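CRISPR-associated endoribonuclease Cas6 1 (Methanocaldococcus jannaschii DSM 2661, PDB 5YI6) probably cleaves CRISPR transcripts within their repeats as a metal-independent endoribonuclease, yielding the crRNAs that guide antiviral defence. Local coordinates at residues A[132-137]-A[205-210]. Residues are numbered along the deposited sequence; the frame is centred on the assembly and turned at random.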
# COMPACT_ATOMS: atom_id res chain seq x y z
N SER A 132 0.43 -3.92 3.56
CA SER A 132 1.32 -4.30 2.48
C SER A 132 2.74 -4.01 2.99
O SER A 132 2.94 -3.06 3.79
CB SER A 132 1.04 -3.57 1.16
OG SER A 132 0.95 -2.16 1.33
N PRO A 133 3.71 -4.85 2.66
CA PRO A 133 5.02 -4.73 3.32
C PRO A 133 5.77 -3.47 2.88
O PRO A 133 5.52 -2.91 1.81
CB PRO A 133 5.76 -6.01 2.90
CG PRO A 133 5.16 -6.41 1.57
CD PRO A 133 3.65 -6.00 1.73
N ILE A 134 6.74 -3.06 3.73
CA ILE A 134 7.49 -1.81 3.55
C ILE A 134 8.74 -2.10 2.74
O ILE A 134 9.48 -3.05 3.02
CB ILE A 134 7.83 -1.18 4.91
CG1 ILE A 134 6.55 -0.60 5.52
CG2 ILE A 134 8.96 -0.08 4.79
CD1 ILE A 134 6.65 -0.32 7.01
N TYR A 135 8.94 -1.29 1.71
CA TYR A 135 10.10 -1.36 0.85
C TYR A 135 10.98 -0.15 1.14
O TYR A 135 10.49 0.98 1.20
CB TYR A 135 9.66 -1.36 -0.61
CG TYR A 135 10.77 -1.35 -1.62
CD1 TYR A 135 11.68 -2.39 -1.70
CD2 TYR A 135 10.89 -0.32 -2.54
CE1 TYR A 135 12.72 -2.39 -2.68
CE2 TYR A 135 11.91 -0.32 -3.50
CZ TYR A 135 12.81 -1.36 -3.57
OH TYR A 135 13.80 -1.37 -4.51
N LEU A 136 12.28 -0.39 1.32
CA LEU A 136 13.18 0.71 1.63
C LEU A 136 14.55 0.33 1.09
O LEU A 136 15.05 -0.73 1.44
CB LEU A 136 13.22 0.94 3.14
CG LEU A 136 13.83 2.26 3.58
CD1 LEU A 136 12.97 3.47 3.17
CD2 LEU A 136 14.07 2.19 5.10
N LYS A 137 15.12 1.14 0.22
CA LYS A 137 16.34 0.70 -0.45
C LYS A 137 17.40 1.78 -0.37
O LYS A 137 17.12 2.96 -0.13
CB LYS A 137 16.05 0.31 -1.91
CG LYS A 137 15.58 1.53 -2.70
CD LYS A 137 15.46 1.29 -4.18
CE LYS A 137 15.12 2.59 -4.86
NZ LYS A 137 16.01 3.67 -4.35
N SER A 205 9.55 -5.60 4.26
CA SER A 205 9.33 -5.95 5.66
C SER A 205 7.84 -6.03 5.96
O SER A 205 7.14 -5.03 5.83
CB SER A 205 9.97 -4.94 6.62
OG SER A 205 11.37 -4.82 6.39
N GLU A 206 7.37 -7.20 6.37
CA GLU A 206 6.09 -7.30 7.07
C GLU A 206 6.36 -7.00 8.53
O GLU A 206 7.22 -7.64 9.15
CB GLU A 206 5.51 -8.71 6.89
CG GLU A 206 4.26 -9.01 7.66
CD GLU A 206 3.74 -10.41 7.34
OE1 GLU A 206 3.91 -11.32 8.19
OE2 GLU A 206 3.23 -10.62 6.22
N MET A 207 5.70 -6.00 9.10
CA MET A 207 6.13 -5.65 10.45
C MET A 207 5.03 -5.03 11.28
O MET A 207 4.02 -4.53 10.77
CB MET A 207 7.36 -4.73 10.43
CG MET A 207 7.17 -3.47 9.68
SD MET A 207 8.78 -2.63 9.42
CE MET A 207 9.08 -2.03 11.03
N VAL A 208 5.23 -5.13 12.59
CA VAL A 208 4.39 -4.54 13.62
C VAL A 208 5.28 -3.62 14.44
O VAL A 208 6.37 -4.03 14.87
CB VAL A 208 3.76 -5.62 14.53
CG1 VAL A 208 2.84 -4.95 15.52
CG2 VAL A 208 3.01 -6.65 13.69
N PHE A 209 4.80 -2.39 14.68
CA PHE A 209 5.65 -1.41 15.35
C PHE A 209 4.80 -0.41 16.12
O PHE A 209 3.67 -0.11 15.75
CB PHE A 209 6.61 -0.67 14.37
CG PHE A 209 5.94 0.06 13.21
CD1 PHE A 209 5.93 1.45 13.17
CD2 PHE A 209 5.44 -0.64 12.11
CE1 PHE A 209 5.36 2.15 12.07
CE2 PHE A 209 4.86 0.04 11.02
CZ PHE A 209 4.83 1.44 11.00
N LYS A 210 5.36 0.07 17.23
CA LYS A 210 4.77 1.14 18.02
C LYS A 210 5.30 2.47 17.50
O LYS A 210 6.46 2.55 17.12
CB LYS A 210 5.16 0.99 19.49
CG LYS A 210 4.40 -0.08 20.22
CD LYS A 210 4.67 0.00 21.71
CE LYS A 210 6.01 -0.65 22.06
NZ LYS A 210 7.19 0.27 21.97
O HOH W 1 11.78 -2.80 4.67
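With CG1 of Ile-134 anti to its own carbonyl carbon (chi1 -72°) and CD1 roughly anti to CA (chi2 163°), the extended branch reaches Met-207, whose CG lies between backbone N and carbonyl carbon and whose chain bends at chi3. The two side chains cross at about a right angle, Ile-134 CD1 lying 4.0 Å from Met-207 SD. Ile-134 CD1 also approaches the Phe-209 ring obliquely, 4.4 Å from CE2. Beside this apolar patch, Ile-134 and Ser-205 form a single antiparallel hydrogen-bonded pair. Ile-134 N donates to Ser-205 O at 2.9 Å, nearly straight (N-H...O 167°) though tilted from the carbonyl plane; Ser-205 N donates to Ile-134 O at 2.8 Å, in plane on a lone pair. A water 2.8 Å from Ile-134 O probably donates to it and also hydrogen-bonds Ser-205 OG. Pro-133 packs CB 3.4 Å from Ser-205 O. The contact belongs to the C-terminal Cas6 region (RAMP clan), away from the probable catalytic residues. Thr-130 of strand 127-130 bonds to Met-207, so the bridge rejoins strand 201-213 with the register shifted by two residues, before strand 137-142. Phe-226 touches Ile-134 and meets Phe-209 edge-to-face, while Met-207 touches Val-186 and Phe-189 of strand 182-195.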